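Local coordinates for putative bacterial transcription regulation protein (Staphylococcus aureus, PDB 3LUR) that is probably a bacterial transcription regulator, built on an effector-binding domain that would be expected to sense small-molecule ligands, at residues Leu12-Ile17 with Ala75-Asn80; Gly53-Ile58 with Pro133-Tyr138; Glu101-Val106 with Lys147-Ile152. All coordinates share one frame; numbering follows the deposited sequence. Where two conformers were deposited one is given.

How the contacts relate
The first strand, 5-21, enters contact 1, which brings Leu12-Ile17 against Ala75-Asn80, closing a loop that holds helices 24-41 and 43-50 and strand 58-64. Contact 2 opens inside that loop, at Gly53-Ile58, and closes well after it, at Pro133-Tyr138, so the two cross. Contact 3 opens within contact 2's loop at Glu101-Val106 and closes later at Lys147-Ile152, crossing it in turn; contacts 1 and 3 follow in series on opposite sides of the chain's centre. Contact 2 touches both neighbours: Leu55 N probably bonds Thr77 OG1, and Leu137 N probably bonds Glu151 O. All three reach the same closed antiparallel sheet, though Gly53-Ile58 is mostly loop and enters it at Ile58.

Contact 1. Residues Leu12-Ile17 with Ala75-Asn80; sequences LTLVGI and AVTGDN
Ala75 lies across from Gly16, their CA atoms 4.0 Å apart. The missing side chain on Gly16 permits this approach, and Ala75 CA comes within 3.1 Å of Val15 O as a CA-H...O contact. Next along, Val76 and Val15 form the hydrogen-bonded pair of the antiparallel ladder: Val15 N gives to Val76 O and Val76 N gives back to Val15 O, both at 2.9 Å, the first nearly straight at 171°. Thr77 faces Leu14 in the non-hydrogen-bonded position. Its OG1 sits between backbone N and carbonyl carbon (chi1 56°), which swings CG2 over to the N side. There CG2 touches Leu14 CD2 at 3.5 Å and Leu12 CD1 at 3.9 Å, while the hydroxyl is hydrogen-bonded to Asn52 OD1. Gly78 N bonds Thr13 O at 2.9 Å, and Thr77 CA makes a CA-H...O contact with the same oxygen. A water then spans the end of the pairing, accepting from Thr13 N at 3.0 Å and lying within donating distance of Gly78 O. Asn80 turns against Val89. Among its neighbours, strand 5-21 pairs on its other edge with strand 88-103, strand 70-77 pairs along its other edge with strand 58-64, and helix 43-50 packs over Val15 and Val76 through Leu47.

Contact 2. Residues Gly53-Ile58 with Pro133-Tyr138; sequences GDLAGI and PFFELY. With EDO (1,2-ethanediol), chain I; EDO (1,2-ethanediol), chain H.
Tyr138 O is gripped twice: Ile58 N reaches it at 2.9 Å, and O1 of an ethanediol, probably a guest from the crystallisation liquor, adds a weak bond. The Ile58 N-H meets this oxygen well off the carbonyl axis, with a C=O...N angle of 136°. In return Tyr138 N bonds Ile58 O at 2.8 Å, closing a hydrogen-bonded antiparallel pair in which Ile58 CG2 rests on Tyr138 CB at 3.9 Å. Ile58 O also lies near the plane of the tyrosine ring, at its edge. The phenol leads away from Ile58 to Glu136, with Tyr138 OH giving to OE1 from above the carboxylate plane at 2.6 Å; Tyr72 OH bonds the same OE1, so two hydroxyls fix that oxygen. Just before the pair the backbone folds through an inverse gamma turn centred on Ala56, and Gly57 passes so near the strand that its CA is 3.1 Å from Tyr138 O. Leu137 packs against the turn. With CG anti to the backbone N (chi1 -179°), it carries CD1 to Gly57 C at 3.7 Å and to Leu55 CB. Leu55 in turn sends CD1 obliquely to the Phe135 ring, 3.8 Å from CZ, approaching from the opposite direction; Trp153 stacks on that ring. The pairing marks where a loop leaving helix 43-50 enters strand 58-64 and joins strand 134-138, one seam of the closed antiparallel barrel of this effector-binding domain.

Contact 3. Residues Glu101-Val106 with Lys147-Ile152; sequences EAQGAV and KYITEI
In the antiparallel ladder joining strands 88-103 and 149-156, Ala102 and Thr150 form the hydrogen-bonded pair: Ala102 N gives to Thr150 O at 2.8 Å and Thr150 N to Ala102 O at 2.9 Å. Gly104 N carries the ladder one step further, to Tyr148 O at 2.8 Å. On one face Glu101 runs out extended beyond CG and crosses Ile149, whose CG2 lies against the carboxylate carbon CD at 3.7 Å as well as against CG. Glu101 OE2 lies 4.5 Å from Glu151 OE2, like charges whose closeness might raise the proton affinity of either group; Glu151 OE1 is bonded to Trp153 NE1. Gln103 lies on this face too. Its CG is anti to the backbone N (chi1 -172°), and the extended chain brings NE2 to Lys147 O at 3.1 Å; the oxygen is close to the amide plane, yet the N-H approaches from the flank of the carbonyl (C=O...N 109°). This end of the barrel sheet loosens into loops, with helix 108-124 covering the other face through Lys113 and Val110. On that face a water sits 2.7 Å from Gly104 O and within bonding distance of Ala102 O and Thr150 OG1, probably linking the loop's start to both strands. Val106 then folds back, CG2 meeting the Tyr148 ring obliquely at CD2, 3.7 Å away, while Tyr148 OH is held by Gln139 O.

Contact 1. Residues Leu12-Ile17 with Ala75-Asn80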
# COMPACT_ATOMS: atom_id res chain seq x y z
N LEU A 12 8.98 -7.77 -6.41
CA LEU A 12 9.30 -6.40 -6.78
C LEU A 12 10.22 -5.76 -5.77
O LEU A 12 10.24 -6.16 -4.61
CB LEU A 12 8.02 -5.59 -6.89
CG LEU A 12 7.02 -6.03 -7.95
CD1 LEU A 12 5.75 -5.26 -7.78
CD2 LEU A 12 7.55 -5.89 -9.37
N THR A 13 11.01 -4.80 -6.23
CA THR A 13 11.85 -4.04 -5.35
C THR A 13 11.11 -2.74 -5.04
O THR A 13 10.76 -1.98 -5.95
CB THR A 13 13.19 -3.72 -5.99
OG1 THR A 13 13.92 -4.92 -6.19
CG2 THR A 13 13.99 -2.80 -5.09
N LEU A 14 10.85 -2.50 -3.76
CA LEU A 14 10.14 -1.28 -3.34
C LEU A 14 11.11 -0.35 -2.63
O LEU A 14 11.91 -0.79 -1.79
CB LEU A 14 8.99 -1.64 -2.43
CG LEU A 14 7.94 -2.56 -3.02
CD1 LEU A 14 6.77 -2.71 -2.06
CD2 LEU A 14 7.41 -2.02 -4.35
N VAL A 15 11.11 0.91 -3.03
CA VAL A 15 12.01 1.92 -2.52
C VAL A 15 11.12 2.95 -1.83
O VAL A 15 10.17 3.48 -2.42
CB VAL A 15 12.78 2.65 -3.66
CG1 VAL A 15 13.78 3.64 -3.09
CG2 VAL A 15 13.52 1.64 -4.61
N GLY A 16 11.43 3.26 -0.60
CA GLY A 16 10.62 4.21 0.12
C GLY A 16 11.00 4.43 1.56
O GLY A 16 12.16 4.20 1.96
N ILE A 17 10.02 4.88 2.34
CA ILE A 17 10.21 5.22 3.73
C ILE A 17 9.14 4.54 4.56
O ILE A 17 7.97 4.59 4.20
CB ILE A 17 10.14 6.76 3.97
CG1 ILE A 17 11.20 7.48 3.14
CG2 ILE A 17 10.36 7.07 5.42
CD1 ILE A 17 12.65 7.13 3.60
N ALA A 75 6.10 4.08 -0.85
CA ALA A 75 7.11 3.52 -1.72
C ALA A 75 6.69 3.46 -3.17
O ALA A 75 5.50 3.51 -3.52
CB ALA A 75 7.41 2.09 -1.24
N VAL A 76 7.70 3.29 -4.01
CA VAL A 76 7.49 3.07 -5.44
C VAL A 76 8.26 1.83 -5.85
O VAL A 76 9.24 1.45 -5.20
CB VAL A 76 7.98 4.25 -6.32
CG1 VAL A 76 7.22 5.52 -5.99
CG2 VAL A 76 9.51 4.46 -6.19
N THR A 77 7.81 1.19 -6.93
CA THR A 77 8.54 0.07 -7.48
C THR A 77 9.72 0.67 -8.22
O THR A 77 9.56 1.61 -9.03
CB THR A 77 7.72 -0.75 -8.45
OG1 THR A 77 7.22 0.10 -9.48
CG2 THR A 77 6.59 -1.45 -7.74
N GLY A 78 10.91 0.16 -7.91
CA GLY A 78 12.13 0.66 -8.51
C GLY A 78 13.12 -0.42 -8.85
O GLY A 78 12.91 -1.59 -8.56
N ASP A 79 14.21 -0.01 -9.50
CA ASP A 79 15.31 -0.92 -9.83
C ASP A 79 16.28 -0.97 -8.67
O ASP A 79 16.38 -0.01 -7.92
CB ASP A 79 16.05 -0.44 -11.08
CG ASP A 79 15.18 -0.43 -12.33
OD1 ASP A 79 14.19 -1.19 -12.37
OD2 ASP A 79 15.50 0.30 -13.28
N ASN A 80 16.96 -2.10 -8.51
CA ASN A 80 17.92 -2.19 -7.42
C ASN A 80 19.30 -1.71 -7.87
O ASN A 80 19.72 -1.91 -9.01
CB ASN A 80 17.97 -3.58 -6.79
CG ASN A 80 18.62 -3.55 -5.42
OD1 ASN A 80 18.90 -2.49 -4.89
ND2 ASN A 80 18.86 -4.72 -4.85
O HOH W 1 10.73 -3.61 -8.98

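Contact 2. Residues Gly53-Ile58 with Pro133-Tyr138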
# COMPACT_ATOMS: atom_id res chain seq x y z
N GLY A 53 7.77 2.03 -12.99
CA GLY A 53 6.52 1.64 -13.65
C GLY A 53 6.01 0.21 -13.42
O GLY A 53 4.95 -0.12 -13.93
N ASP A 54 6.72 -0.62 -12.65
CA ASP A 54 6.26 -1.99 -12.38
C ASP A 54 4.84 -1.97 -11.84
O ASP A 54 4.06 -2.87 -12.12
CB ASP A 54 7.16 -2.72 -11.39
CG ASP A 54 8.44 -3.21 -12.03
OD1 ASP A 54 8.49 -3.34 -13.26
OD2 ASP A 54 9.39 -3.50 -11.29
N LEU A 55 4.57 -0.99 -10.97
CA LEU A 55 3.21 -0.69 -10.51
C LEU A 55 2.97 0.77 -10.87
O LEU A 55 3.82 1.63 -10.61
CB LEU A 55 3.03 -0.92 -9.02
CG LEU A 55 2.97 -2.40 -8.62
CD1 LEU A 55 3.02 -2.56 -7.14
CD2 LEU A 55 1.70 -3.06 -9.22
N ALA A 56 1.83 1.04 -11.49
CA ALA A 56 1.51 2.40 -11.97
C ALA A 56 0.90 3.23 -10.86
O ALA A 56 -0.32 3.37 -10.75
CB ALA A 56 0.55 2.34 -13.18
N GLY A 57 1.75 3.79 -10.04
CA GLY A 57 1.30 4.65 -8.99
C GLY A 57 2.28 4.58 -7.86
O GLY A 57 3.40 4.05 -8.00
N ILE A 58 1.91 5.20 -6.77
CA ILE A 58 2.74 5.19 -5.59
C ILE A 58 2.00 4.33 -4.57
O ILE A 58 0.73 4.34 -4.50
CB ILE A 58 3.08 6.62 -5.12
CG1 ILE A 58 4.04 6.59 -3.92
CG2 ILE A 58 1.81 7.42 -4.84
CD1 ILE A 58 4.74 7.89 -3.65
N PRO A 133 2.65 -8.52 3.27
CA PRO A 133 2.25 -7.12 3.13
C PRO A 133 1.12 -6.92 2.12
O PRO A 133 0.98 -7.68 1.18
CB PRO A 133 3.55 -6.44 2.69
CG PRO A 133 4.62 -7.29 3.23
CD PRO A 133 4.09 -8.69 3.06
N PHE A 134 0.30 -5.89 2.35
CA PHE A 134 -0.77 -5.54 1.45
C PHE A 134 -0.66 -4.04 1.18
O PHE A 134 -0.05 -3.33 1.96
CB PHE A 134 -2.14 -5.94 2.03
CG PHE A 134 -2.44 -5.37 3.39
CD1 PHE A 134 -1.98 -6.02 4.55
CD2 PHE A 134 -3.24 -4.23 3.52
CE1 PHE A 134 -2.28 -5.51 5.83
CE2 PHE A 134 -3.54 -3.71 4.80
CZ PHE A 134 -3.05 -4.35 5.94
N PHE A 135 -1.22 -3.57 0.09
CA PHE A 135 -1.00 -2.17 -0.24
C PHE A 135 -2.14 -1.44 -0.91
O PHE A 135 -3.00 -2.03 -1.55
CB PHE A 135 0.30 -2.00 -1.06
CG PHE A 135 0.34 -2.76 -2.38
CD1 PHE A 135 0.82 -4.06 -2.44
CD2 PHE A 135 -0.05 -2.14 -3.57
CE1 PHE A 135 0.89 -4.73 -3.64
CE2 PHE A 135 0.03 -2.80 -4.78
CZ PHE A 135 0.48 -4.11 -4.82
N GLU A 136 -2.09 -0.12 -0.74
CA GLU A 136 -2.93 0.82 -1.44
C GLU A 136 -2.07 1.30 -2.60
O GLU A 136 -0.89 1.57 -2.41
CB GLU A 136 -3.24 2.01 -0.51
CG GLU A 136 -3.90 1.61 0.78
CD GLU A 136 -3.61 2.54 1.94
OE1 GLU A 136 -3.04 3.63 1.77
OE2 GLU A 136 -3.97 2.16 3.05
N LEU A 137 -2.65 1.43 -3.77
CA LEU A 137 -1.90 1.91 -4.91
C LEU A 137 -2.61 3.15 -5.44
O LEU A 137 -3.82 3.10 -5.82
CB LEU A 137 -1.77 0.83 -5.98
CG LEU A 137 -0.98 1.19 -7.25
CD1 LEU A 137 0.52 1.45 -6.91
CD2 LEU A 137 -1.13 0.13 -8.34
N TYR A 138 -1.85 4.25 -5.49
CA TYR A 138 -2.37 5.58 -5.88
C TYR A 138 -1.87 6.09 -7.23
O TYR A 138 -0.70 6.41 -7.38
CB TYR A 138 -2.00 6.60 -4.81
CG TYR A 138 -2.56 6.31 -3.44
CD1 TYR A 138 -3.85 6.68 -3.11
CD2 TYR A 138 -1.81 5.66 -2.47
CE1 TYR A 138 -4.37 6.41 -1.86
CE2 TYR A 138 -2.31 5.38 -1.25
CZ TYR A 138 -3.61 5.75 -0.94
OH TYR A 138 -4.12 5.45 0.30
C1 EDO I . -3.80 2.24 -9.72
O1 EDO I . -4.95 2.96 -10.13
C2 EDO I . -3.10 1.71 -10.96
O2 EDO I . -2.55 2.79 -11.69
C1 EDO H . 1.46 9.53 -9.56
O1 EDO H . 1.06 8.79 -8.39
C2 EDO H . 1.45 8.61 -10.79
O2 EDO H . 2.52 7.67 -10.74

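Contact 3. Residues Glu101-Val106 with Lys147-Ile152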
# COMPACT_ATOMS: atom_id res chain seq x y z
N GLU A 101 -11.23 -1.90 -5.28
CA GLU A 101 -11.20 -0.46 -5.57
C GLU A 101 -11.95 0.30 -4.48
O GLU A 101 -13.06 -0.10 -4.06
CB GLU A 101 -11.80 -0.14 -6.93
CG GLU A 101 -10.89 -0.52 -8.09
CD GLU A 101 -11.41 -0.06 -9.45
OE1 GLU A 101 -12.61 0.30 -9.55
OE2 GLU A 101 -10.61 -0.03 -10.42
N ALA A 102 -11.32 1.35 -3.99
CA ALA A 102 -11.94 2.29 -3.09
C ALA A 102 -12.20 3.51 -3.91
O ALA A 102 -11.30 4.01 -4.57
CB ALA A 102 -11.02 2.62 -1.94
N GLN A 103 -13.42 3.98 -3.94
CA GLN A 103 -13.72 5.19 -4.66
C GLN A 103 -14.10 6.29 -3.69
O GLN A 103 -15.08 6.18 -2.96
CB GLN A 103 -14.82 4.98 -5.71
CG GLN A 103 -14.97 6.21 -6.59
CD GLN A 103 -15.85 6.01 -7.79
OE1 GLN A 103 -16.90 5.40 -7.69
NE2 GLN A 103 -15.46 6.62 -8.93
N GLY A 104 -13.34 7.37 -3.73
CA GLY A 104 -13.61 8.47 -2.85
C GLY A 104 -12.36 9.19 -2.43
O GLY A 104 -11.26 8.83 -2.81
N ALA A 105 -12.58 10.24 -1.64
CA ALA A 105 -11.54 11.15 -1.19
C ALA A 105 -10.56 10.47 -0.28
O ALA A 105 -10.95 9.71 0.62
CB ALA A 105 -12.18 12.38 -0.48
N VAL A 106 -9.27 10.68 -0.54
CA VAL A 106 -8.18 10.10 0.27
C VAL A 106 -7.96 11.06 1.44
O VAL A 106 -7.91 12.27 1.23
CB VAL A 106 -6.91 9.91 -0.59
CG1 VAL A 106 -5.81 9.26 0.19
CG2 VAL A 106 -7.25 9.10 -1.83
N LYS A 147 -14.70 10.83 -6.57
CA LYS A 147 -14.62 9.89 -7.69
C LYS A 147 -13.22 9.29 -7.84
O LYS A 147 -13.01 8.43 -8.70
CB LYS A 147 -15.03 10.56 -9.01
CG LYS A 147 -16.55 10.75 -9.22
CD LYS A 147 -17.12 11.94 -8.45
CE LYS A 147 -18.57 12.26 -8.89
NZ LYS A 147 -19.02 13.63 -8.43
N TYR A 148 -12.26 9.72 -7.02
CA TYR A 148 -10.91 9.19 -7.12
C TYR A 148 -10.88 7.70 -6.78
O TYR A 148 -11.53 7.25 -5.81
CB TYR A 148 -9.92 9.97 -6.23
CG TYR A 148 -8.52 9.43 -6.30
CD1 TYR A 148 -7.65 9.81 -7.33
CD2 TYR A 148 -8.07 8.49 -5.38
CE1 TYR A 148 -6.37 9.29 -7.42
CE2 TYR A 148 -6.79 7.98 -5.46
CZ TYR A 148 -5.94 8.36 -6.49
OH TYR A 148 -4.67 7.82 -6.53
N ILE A 149 -10.14 6.94 -7.57
CA ILE A 149 -10.02 5.50 -7.34
C ILE A 149 -8.66 5.08 -6.83
O ILE A 149 -7.64 5.37 -7.46
CB ILE A 149 -10.34 4.69 -8.62
CG1 ILE A 149 -11.82 4.87 -8.96
CG2 ILE A 149 -10.03 3.16 -8.39
CD1 ILE A 149 -12.18 4.39 -10.36
N THR A 150 -8.66 4.39 -5.69
CA THR A 150 -7.47 3.83 -5.08
C THR A 150 -7.62 2.31 -5.18
O THR A 150 -8.70 1.78 -4.90
CB THR A 150 -7.37 4.19 -3.55
OG1 THR A 150 -7.30 5.60 -3.39
CG2 THR A 150 -6.15 3.55 -2.90
N GLU A 151 -6.57 1.62 -5.57
CA GLU A 151 -6.61 0.16 -5.57
C GLU A 151 -6.09 -0.37 -4.28
O GLU A 151 -5.12 0.14 -3.72
CB GLU A 151 -5.80 -0.42 -6.72
CG GLU A 151 -6.39 -0.14 -8.06
CD GLU A 151 -5.61 -0.80 -9.19
OE1 GLU A 151 -4.45 -1.22 -8.99
OE2 GLU A 151 -6.15 -0.83 -10.32
N ILE A 152 -6.71 -1.44 -3.80
CA ILE A 152 -6.27 -2.10 -2.58
C ILE A 152 -5.90 -3.54 -2.99
O ILE A 152 -6.74 -4.30 -3.48
CB ILE A 152 -7.35 -2.09 -1.48
CG1 ILE A 152 -7.50 -0.69 -0.89
CG2 ILE A 152 -7.00 -3.11 -0.35
CD1 ILE A 152 -8.71 -0.50 0.04
O HOH W 2 -10.06 6.40 -3.15